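Local atomic coordinates of SnoN,Epimerase SnoN (Streptomyces nogalater, PDB entry 5EP9), a protein that acts as a non-heme iron, 2-oxoglutarate-dependent epimerase in nogalamycin biosynthesis in Streptomyces nogalater. Residues L157-G171 / A229-Y243. Residues are numbered along the deposited sequence; the frame is centred on the assembly and turned at random.
Sequences LTAWVALVDVPVERG and ANSTDEPRLSTSAVY. With AKG (2-oxoglutaric acid), chain E.
Trp160 and Arg236 meet at about a right angle at one end of 2-oxoglutarate, on neighbouring antiparallel strands of the double-stranded beta-helix, the cupin-type core expected of a PhyH-family enzyme. The engineered construct fuses two SnoN portions, 14-202 and 203-305, and this pairing runs between them. Strands 157-162 and 236-243 run antiparallel, their directions 162° apart, joined by backbone hydrogen bonds at the pairs Leu157-Tyr243, Ala159-Ala241 and Val161-Thr239; Leu163 N adds one to Leu237 O. Trp160 and Ser240 face each other in a non-hydrogen-bonded pair, on the sheet face that carries the cosubstrate.

Arg236 is a worked example of an anion receptor built one atom at a time. Its CB lies 3.4 Å from Arg170 O, and that carbonyl also lines CG, which packs against Val166 CG1. CD lies close to the carbonyl oxygens of both Arg170 and Gly171. The turn about CG-CD (chi3 76°) carries the guanidinium round to the tryptophan, whose CZ2 sits 3.6 Å above the guanidinium plane, over its centre; the two planes are 85° apart. At the tip, Arg236 NH1 gives a bond of 2.8 Å to Gly171 O, lying in the carbonyl plane, and another of 3.1 Å to AKG O4, while NH2 reaches O3 and O4 through weak bonds. These backbone and ring contacts probably help fix the rotation of the charged group that receives the distal carboxylate.

The same carboxylate takes an N-H from the indole, Trp160 NE1 to AKG O3 at 2.8 Å. Over one face of the indole, Ser238 CB makes a CH-pi contact 3.5 Å from the centroid of the six-membered ring. At the other end of the ligand, Ser240 OG donates to AKG O2 across 3.0 Å.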
ATOM      1  N   LEU A 157      -4.879   6.029   0.579  1.00 29.71           N
ATOM      2  CA  LEU A 157      -4.703   5.052  -0.531  1.00 29.69           C
ATOM      3  C   LEU A 157      -3.304   4.432  -0.583  1.00 28.95           C
ATOM      4  O   LEU A 157      -2.305   5.069  -0.178  1.00 28.09           O
ATOM      5  CB  LEU A 157      -5.068   5.614  -1.884  1.00 30.50           C
ATOM      6  CG  LEU A 157      -4.142   6.564  -2.581  1.00 32.02           C
ATOM      7  CD1 LEU A 157      -4.722   6.876  -3.968  1.00 33.54           C
ATOM      8  CD2 LEU A 157      -4.198   7.869  -1.830  1.00 33.83           C
ATOM      9  N   THR A 158      -3.266   3.225  -1.135  1.00 27.63           N
ATOM     10  CA  THR A 158      -2.085   2.412  -1.169  1.00 27.57           C
ATOM     11  C   THR A 158      -1.649   2.100  -2.633  1.00 27.29           C
ATOM     12  O   THR A 158      -2.441   1.672  -3.403  1.00 28.84           O
ATOM     13  CB  THR A 158      -2.301   1.146  -0.378  1.00 27.58           C
ATOM     14  OG1 THR A 158      -2.547   1.467   0.994  1.00 25.91           O
ATOM     15  CG2 THR A 158      -1.111   0.194  -0.506  1.00 27.98           C
ATOM     16  N   ALA A 159      -0.387   2.368  -2.972  1.00 25.51           N
ATOM     17  CA  ALA A 159       0.238   1.942  -4.231  1.00 25.26           C
ATOM     18  C   ALA A 159       1.028   0.655  -4.035  1.00 25.40           C
ATOM     19  O   ALA A 159       1.952   0.614  -3.232  1.00 26.14           O
ATOM     20  CB  ALA A 159       1.178   3.003  -4.739  1.00 26.80           C
ATOM     21  N   TRP A 160       0.626  -0.412  -4.729  1.00 25.58           N
ATOM     22  CA  TRP A 160       1.266  -1.713  -4.599  1.00 26.41           C
ATOM     23  C   TRP A 160       1.968  -1.961  -5.920  1.00 27.35           C
ATOM     24  O   TRP A 160       1.325  -2.067  -6.965  1.00 27.50           O
ATOM     25  CB  TRP A 160       0.207  -2.775  -4.331  1.00 26.69           C
ATOM     26  CG  TRP A 160       0.591  -4.144  -3.824  1.00 25.44           C
ATOM     27  CD1 TRP A 160       0.409  -4.611  -2.555  1.00 25.30           C
ATOM     28  CD2 TRP A 160       1.091  -5.228  -4.587  1.00 24.73           C
ATOM     29  NE1 TRP A 160       0.777  -5.919  -2.483  1.00 26.40           N
ATOM     30  CE2 TRP A 160       1.282  -6.304  -3.693  1.00 25.10           C
ATOM     31  CE3 TRP A 160       1.575  -5.344  -5.913  1.00 26.65           C
ATOM     32  CZ2 TRP A 160       1.758  -7.524  -4.095  1.00 26.46           C
ATOM     33  CZ3 TRP A 160       2.091  -6.602  -6.339  1.00 27.12           C
ATOM     34  CH2 TRP A 160       2.149  -7.676  -5.423  1.00 26.73           C
ATOM     35  N   VAL A 161       3.288  -1.995  -5.860  1.00 27.08           N
ATOM     36  CA  VAL A 161       4.106  -1.996  -7.106  1.00 26.41           C
ATOM     37  C   VAL A 161       4.736  -3.365  -7.249  1.00 26.29           C
ATOM     38  O   VAL A 161       5.495  -3.794  -6.338  1.00 26.48           O
ATOM     39  CB  VAL A 161       5.203  -0.896  -7.037  1.00 27.32           C
ATOM     40  CG1 VAL A 161       6.058  -0.878  -8.257  1.00 27.38           C
ATOM     41  CG2 VAL A 161       4.552   0.436  -6.840  1.00 28.50           C
ATOM     42  N   ALA A 162       4.483  -4.020  -8.359  1.00 24.93           N
ATOM     43  CA  ALA A 162       5.076  -5.301  -8.605  1.00 26.25           C
ATOM     44  C   ALA A 162       6.553  -5.141  -9.082  1.00 26.64           C
ATOM     45  O   ALA A 162       6.779  -4.443 -10.035  1.00 26.52           O
ATOM     46  CB  ALA A 162       4.333  -6.048  -9.666  1.00 27.65           C
ATOM     47  N   LEU A 163       7.481  -5.781  -8.364  1.00 26.21           N
ATOM     48  CA  LEU A 163       8.871  -5.781  -8.744  1.00 28.54           C
ATOM     49  C   LEU A 163       9.278  -7.033  -9.537  1.00 29.72           C
ATOM     50  O   LEU A 163      10.368  -7.088 -10.063  1.00 31.13           O
ATOM     51  CB  LEU A 163       9.770  -5.566  -7.525  1.00 29.71           C
ATOM     52  CG  LEU A 163       9.543  -4.225  -6.793  1.00 29.67           C
ATOM     53  CD1 LEU A 163      10.406  -4.177  -5.587  1.00 30.66           C
ATOM     54  CD2 LEU A 163       9.862  -3.089  -7.709  1.00 30.14           C
ATOM     55  N   VAL A 164       8.374  -8.019  -9.614  1.00 30.10           N
ATOM     56  CA  VAL A 164       8.488  -9.160 -10.484  1.00 31.39           C
ATOM     57  C   VAL A 164       7.115  -9.413 -11.065  1.00 30.09           C
ATOM     58  O   VAL A 164       6.143  -8.808 -10.665  1.00 29.83           O
ATOM     59  CB  VAL A 164       8.887 -10.435  -9.706  1.00 32.64           C
ATOM     60  CG1 VAL A 164      10.310 -10.278  -9.098  1.00 34.02           C
ATOM     61  CG2 VAL A 164       7.894 -10.746  -8.618  1.00 31.17           C
ATOM     62  N   ASP A 165       7.045 -10.364 -11.981  1.00 29.31           N
ATOM     63  CA  ASP A 165       5.755 -10.832 -12.532  1.00 29.39           C
ATOM     64  C   ASP A 165       4.955 -11.505 -11.423  1.00 29.10           C
ATOM     65  O   ASP A 165       5.465 -12.298 -10.648  1.00 28.99           O
ATOM     66  CB  ASP A 165       6.040 -11.796 -13.683  1.00 31.26           C
ATOM     67  CG  ASP A 165       6.300 -11.059 -15.052  1.00 32.46           C
ATOM     68  OD1 ASP A 165       6.069  -9.853 -15.229  1.00 32.20           O
ATOM     69  OD2 ASP A 165       6.711 -11.754 -15.981  1.00 38.46           O
ATOM     70  N   VAL A 166       3.690 -11.102 -11.273  1.00 29.99           N
ATOM     71  CA  VAL A 166       2.817 -11.631 -10.224  1.00 29.69           C
ATOM     72  C   VAL A 166       1.542 -12.202 -10.844  1.00 29.14           C
ATOM     73  O   VAL A 166       0.521 -11.558 -10.864  1.00 28.45           O
ATOM     74  CB  VAL A 166       2.477 -10.581  -9.150  1.00 28.54           C
ATOM     75  CG1 VAL A 166       1.777 -11.254  -8.010  1.00 28.88           C
ATOM     76  CG2 VAL A 166       3.713  -9.932  -8.582  1.00 30.73           C
ATOM     77  N   PRO A 167       1.633 -13.350 -11.456  1.00 29.56           N
ATOM     78  CA  PRO A 167       0.422 -13.964 -11.907  1.00 30.51           C
ATOM     79  C   PRO A 167      -0.381 -14.397 -10.681  1.00 29.68           C
ATOM     80  O   PRO A 167       0.141 -14.421  -9.579  1.00 28.94           O
ATOM     81  CB  PRO A 167       0.927 -15.189 -12.738  1.00 32.29           C
ATOM     82  CG  PRO A 167       2.257 -15.531 -12.114  1.00 31.87           C
ATOM     83  CD  PRO A 167       2.806 -14.230 -11.613  1.00 32.40           C
ATOM     84  N   VAL A 168      -1.563 -14.891 -10.949  1.00 30.19           N
ATOM     85  CA  VAL A 168      -2.462 -15.381  -9.919  1.00 30.53           C
ATOM     86  C   VAL A 168      -1.739 -16.298  -8.964  1.00 30.37           C
ATOM     87  O   VAL A 168      -1.811 -16.097  -7.738  1.00 31.07           O
ATOM     88  CB  VAL A 168      -3.793 -16.059 -10.494  1.00 30.68           C
ATOM     89  CG1 VAL A 168      -4.634 -16.531  -9.352  1.00 31.23           C
ATOM     90  CG2 VAL A 168      -4.577 -15.034 -11.287  1.00 29.43           C
ATOM     91  N   GLU A 169      -1.074 -17.278  -9.482  1.00 31.83           N
ATOM     92  CA  GLU A 169      -0.523 -18.291  -8.612  1.00 35.64           C
ATOM     93  C   GLU A 169       0.655 -17.854  -7.745  1.00 34.73           C
ATOM     94  O   GLU A 169       1.067 -18.569  -6.801  1.00 33.65           O
ATOM     95  CB  GLU A 169      -0.233 -19.593  -9.399  1.00 40.75           C
ATOM     96  CG  GLU A 169       0.873 -19.484 -10.427  1.00 44.43           C
ATOM     97  CD  GLU A 169       0.441 -18.965 -11.842  1.00 50.56           C
ATOM     98  OE1 GLU A 169      -0.755 -18.463 -12.069  1.00 49.08           O
ATOM     99  OE2 GLU A 169       1.340 -19.161 -12.729  1.00 51.01           O
ATOM    100  N   ARG A 170       1.195 -16.685  -8.048  1.00 32.95           N
ATOM    101  CA  ARG A 170       2.301 -16.116  -7.245  1.00 32.63           C
ATOM    102  C   ARG A 170       1.797 -15.196  -6.139  1.00 31.30           C
ATOM    103  O   ARG A 170       2.562 -14.634  -5.379  1.00 30.82           O
ATOM    104  CB  ARG A 170       3.323 -15.391  -8.152  1.00 33.28           C
ATOM    105  CG  ARG A 170       4.597 -15.024  -7.409  1.00 34.49           C
ATOM    106  CD  ARG A 170       5.772 -14.743  -8.337  1.00 34.36           C
ATOM    107  NE  ARG A 170       6.103 -15.979  -8.975  1.00 35.23           N
ATOM    108  CZ  ARG A 170       6.195 -16.136 -10.267  1.00 38.56           C
ATOM    109  NH1 ARG A 170       6.059 -15.116 -11.099  1.00 40.20           N
ATOM    110  NH2 ARG A 170       6.487 -17.315 -10.746  1.00 41.00           N
ATOM    111  N   GLY A 171       0.454 -15.106  -6.004  1.00 31.17           N
ATOM    112  CA  GLY A 171      -0.198 -14.380  -4.898  1.00 29.05           C
ATOM    113  C   GLY A 171      -0.648 -12.979  -5.200  1.00 27.58           C
ATOM    114  O   GLY A 171      -0.407 -12.059  -4.388  1.00 28.14           O
ATOM    115  N   ALA A 229      -1.942 -17.165  -1.754  1.00 31.56           N
ATOM    116  CA  ALA A 229      -0.650 -17.741  -1.366  1.00 33.77           C
ATOM    117  C   ALA A 229       0.252 -17.669  -2.573  1.00 34.49           C
ATOM    118  O   ALA A 229      -0.201 -17.688  -3.724  1.00 36.28           O
ATOM    119  CB  ALA A 229      -0.824 -19.197  -0.901  1.00 36.25           C
ATOM    120  N   ASN A 230       1.540 -17.601  -2.341  1.00 33.36           N
ATOM    121  CA  ASN A 230       2.456 -17.893  -3.429  1.00 34.25           C
ATOM    122  C   ASN A 230       2.643 -19.409  -3.520  1.00 37.15           C
ATOM    123  O   ASN A 230       3.286 -19.987  -2.646  1.00 39.31           O
ATOM    124  CB  ASN A 230       3.817 -17.191  -3.226  1.00 34.41           C
ATOM    125  CG  ASN A 230       4.760 -17.386  -4.391  1.00 32.98           C
ATOM    126  OD1 ASN A 230       4.470 -18.079  -5.396  1.00 32.35           O
ATOM    127  ND2 ASN A 230       5.930 -16.735  -4.259  1.00 32.18           N
ATOM    128  N   SER A 231       2.038 -20.037  -4.528  1.00 36.66           N
ATOM    129  CA  SER A 231       2.272 -21.449  -4.763  1.00 39.50           C
ATOM    130  C   SER A 231       3.363 -21.775  -5.801  1.00 40.22           C
ATOM    131  O   SER A 231       3.500 -22.841  -6.163  1.00 40.60           O
ATOM    132  CB  SER A 231       0.964 -22.135  -5.133  1.00 42.84           C
ATOM    133  OG  SER A 231       0.582 -21.681  -6.375  1.00 43.56           O
ATOM    134  N   THR A 232       4.187 -20.814  -6.187  1.00 39.68           N
ATOM    135  CA  THR A 232       5.307 -21.047  -7.075  1.00 39.60           C
ATOM    136  C   THR A 232       6.630 -21.066  -6.296  1.00 41.49           C
ATOM    137  O   THR A 232       6.711 -20.667  -5.145  1.00 41.36           O
ATOM    138  CB  THR A 232       5.437 -19.938  -8.178  1.00 38.79           C
ATOM    139  OG1 THR A 232       6.021 -18.719  -7.651  1.00 35.01           O
ATOM    140  CG2 THR A 232       4.055 -19.637  -8.778  1.00 36.59           C
ATOM    141  N   ASP A 233       7.666 -21.455  -7.003  1.00 44.72           N
ATOM    142  CA  ASP A 233       9.041 -21.417  -6.527  1.00 48.37           C
ATOM    143  C   ASP A 233       9.727 -20.088  -6.639  1.00 46.14           C
ATOM    144  O   ASP A 233      10.826 -20.038  -6.309  1.00 47.60           O
ATOM    145  CB  ASP A 233       9.902 -22.341  -7.383  1.00 53.31           C
ATOM    146  CG  ASP A 233       9.534 -23.741  -7.210  1.00 62.66           C
ATOM    147  OD1 ASP A 233       8.671 -24.031  -6.360  1.00 69.56           O
ATOM    148  OD2 ASP A 233      10.070 -24.603  -7.953  1.00 82.49           O
ATOM    149  N   GLU A 234       9.114 -19.079  -7.196  1.00 45.31           N
ATOM    150  CA  GLU A 234       9.738 -17.773  -7.410  1.00 46.34           C
ATOM    151  C   GLU A 234       9.078 -16.812  -6.396  1.00 42.95           C
ATOM    152  O   GLU A 234       7.867 -16.734  -6.283  1.00 38.36           O
ATOM    153  CB  GLU A 234       9.602 -17.239  -8.862  1.00 49.51           C
ATOM    154  CG  GLU A 234      10.395 -18.008  -9.956  1.00 57.67           C
ATOM    155  CD  GLU A 234       9.745 -19.366 -10.367  1.00 73.04           C
ATOM    156  OE1 GLU A 234       8.470 -19.555 -10.345  1.00 77.23           O
ATOM    157  OE2 GLU A 234      10.518 -20.292 -10.734  1.00 86.59           O
ATOM    158  N   PRO A 235       9.905 -16.086  -5.646  1.00 40.26           N
ATOM    159  CA  PRO A 235       9.331 -15.205  -4.642  1.00 36.49           C
ATOM    160  C   PRO A 235       8.490 -14.095  -5.213  1.00 32.94           C
ATOM    161  O   PRO A 235       8.699 -13.622  -6.320  1.00 36.08           O
ATOM    162  CB  PRO A 235      10.528 -14.659  -3.917  1.00 39.70           C
ATOM    163  CG  PRO A 235      11.709 -14.879  -4.845  1.00 41.56           C
ATOM    164  CD  PRO A 235      11.382 -16.049  -5.704  1.00 40.70           C
ATOM    165  N   ARG A 236       7.460 -13.734  -4.490  1.00 30.76           N
ATOM    166  CA  ARG A 236       6.632 -12.599  -4.831  1.00 28.55           C
ATOM    167  C   ARG A 236       7.287 -11.368  -4.119  1.00 28.15           C
ATOM    168  O   ARG A 236       7.373 -11.330  -2.895  1.00 27.62           O
ATOM    169  CB  ARG A 236       5.212 -12.757  -4.331  1.00 27.59           C
ATOM    170  CG  ARG A 236       4.283 -11.726  -4.946  1.00 26.78           C
ATOM    171  CD  ARG A 236       3.005 -11.598  -4.176  1.00 26.86           C
ATOM    172  NE  ARG A 236       3.194 -10.841  -2.954  1.00 26.67           N
ATOM    173  CZ  ARG A 236       2.247 -10.519  -2.087  1.00 26.56           C
ATOM    174  NH1 ARG A 236       1.002 -10.948  -2.175  1.00 27.00           N
ATOM    175  NH2 ARG A 236       2.577  -9.806  -1.046  1.00 27.55           N
ATOM    176  N   LEU A 237       7.656 -10.372  -4.895  1.00 27.99           N
ATOM    177  CA  LEU A 237       8.332  -9.181  -4.379  1.00 28.49           C
ATOM    178  C   LEU A 237       7.688  -7.940  -4.919  1.00 27.55           C
ATOM    179  O   LEU A 237       7.399  -7.847  -6.156  1.00 25.96           O
ATOM    180  CB  LEU A 237       9.808  -9.146  -4.797  1.00 31.29           C
ATOM    181  CG  LEU A 237      10.676 -10.148  -4.033  1.00 34.94           C
ATOM    182  CD1 LEU A 237      11.925 -10.614  -4.784  1.00 37.31           C
ATOM    183  CD2 LEU A 237      11.132  -9.592  -2.706  1.00 35.05           C
ATOM    184  N   SER A 238       7.418  -7.018  -3.986  1.00 26.42           N
ATOM    185  CA  SER A 238       6.677  -5.815  -4.319  1.00 26.73           C
ATOM    186  C   SER A 238       6.926  -4.815  -3.252  1.00 26.64           C
ATOM    187  O   SER A 238       7.452  -5.147  -2.158  1.00 26.51           O
ATOM    188  CB  SER A 238       5.141  -6.120  -4.393  1.00 28.04           C
ATOM    189  OG  SER A 238       4.666  -6.661  -3.168  1.00 28.44           O
ATOM    190  N   THR A 239       6.444  -3.628  -3.507  1.00 25.84           N
ATOM    191  CA  THR A 239       6.344  -2.657  -2.455  1.00 27.58           C
ATOM    192  C   THR A 239       4.924  -2.179  -2.290  1.00 27.41           C
ATOM    193  O   THR A 239       4.233  -2.070  -3.273  1.00 27.31           O
ATOM    194  CB  THR A 239       7.261  -1.402  -2.696  1.00 28.79           C
ATOM    195  OG1 THR A 239       6.849  -0.749  -3.892  1.00 28.24           O
ATOM    196  CG2 THR A 239       8.704  -1.811  -2.810  1.00 28.49           C
ATOM    197  N   SER A 240       4.638  -1.696  -1.080  1.00 27.24           N
ATOM    198  CA  SER A 240       3.356  -1.108  -0.733  1.00 28.86           C
ATOM    199  C   SER A 240       3.525   0.183   0.024  1.00 28.59           C
ATOM    200  O   SER A 240       4.150   0.219   1.065  1.00 28.88           O
ATOM    201  CB  SER A 240       2.546  -2.138   0.094  1.00 30.17           C
ATOM    202  OG  SER A 240       1.259  -1.742   0.216  1.00 32.17           O
ATOM    203  N   ALA A 241       3.041   1.256  -0.571  1.00 27.42           N
ATOM    204  CA  ALA A 241       3.180   2.554  -0.016  1.00 28.89           C
ATOM    205  C   ALA A 241       1.818   3.157   0.282  1.00 28.04           C
ATOM    206  O   ALA A 241       0.964   3.195  -0.578  1.00 29.04           O
ATOM    207  CB  ALA A 241       3.939   3.490  -0.968  1.00 30.15           C
ATOM    208  N   VAL A 242       1.681   3.700   1.474  1.00 28.08           N
ATOM    209  CA  VAL A 242       0.462   4.381   1.941  1.00 27.73           C
ATOM    210  C   VAL A 242       0.670   5.903   1.880  1.00 28.02           C
ATOM    211  O   VAL A 242       1.641   6.416   2.373  1.00 29.00           O
ATOM    212  CB  VAL A 242       0.149   3.963   3.390  1.00 27.99           C
ATOM    213  CG1 VAL A 242      -1.075   4.678   3.919  1.00 27.70           C
ATOM    214  CG2 VAL A 242      -0.039   2.441   3.471  1.00 28.06           C
ATOM    215  N   TYR A 243      -0.192   6.519   1.129  1.00 27.41           N
ATOM    216  CA  TYR A 243      -0.319   7.950   1.000  1.00 28.25           C
ATOM    217  C   TYR A 243      -1.610   8.476   1.712  1.00 29.18           C
ATOM    218  O   TYR A 243      -2.680   7.819   1.731  1.00 27.09           O
ATOM    219  CB  TYR A 243      -0.406   8.332  -0.454  1.00 29.03           C
ATOM    220  CG  TYR A 243       0.764   7.788  -1.239  1.00 29.83           C
ATOM    221  CD1 TYR A 243       2.037   8.276  -1.019  1.00 31.05           C
ATOM    222  CD2 TYR A 243       0.630   6.735  -2.129  1.00 29.34           C
ATOM    223  CE1 TYR A 243       3.134   7.778  -1.694  1.00 31.50           C
ATOM    224  CE2 TYR A 243       1.746   6.252  -2.817  1.00 29.09           C
ATOM    225  CZ  TYR A 243       2.979   6.749  -2.600  1.00 29.60           C
ATOM    226  OH  TYR A 243       4.076   6.270  -3.285  1.00 30.41           O
TER
HETATM  227  C1  AKG E 301      -2.074  -3.772   1.221  1.00 33.71           C
HETATM  228  O1  AKG E 301      -2.868  -2.988   1.803  1.00 31.00           O
HETATM  229  O2  AKG E 301      -1.208  -3.365   0.408  1.00 32.30           O
HETATM  230  C2  AKG E 301      -2.184  -5.232   1.448  1.00 36.04           C
HETATM  231  O5  AKG E 301      -3.053  -5.657   2.235  1.00 33.13           O
HETATM  232  C3  AKG E 301      -1.187  -6.146   0.698  1.00 34.63           C
HETATM  233  C4  AKG E 301      -1.437  -7.647   0.798  1.00 35.26           C
HETATM  234  C5  AKG E 301      -0.440  -8.535   0.090  1.00 34.00           C
HETATM  235  O3  AKG E 301       0.459  -8.016  -0.597  1.00 35.19           O
HETATM  236  O4  AKG E 301      -0.502  -9.794   0.239  1.00 29.84           O
HETATM  237  O   HOH W   1       5.031   1.228  -3.406  1.00 28.67           O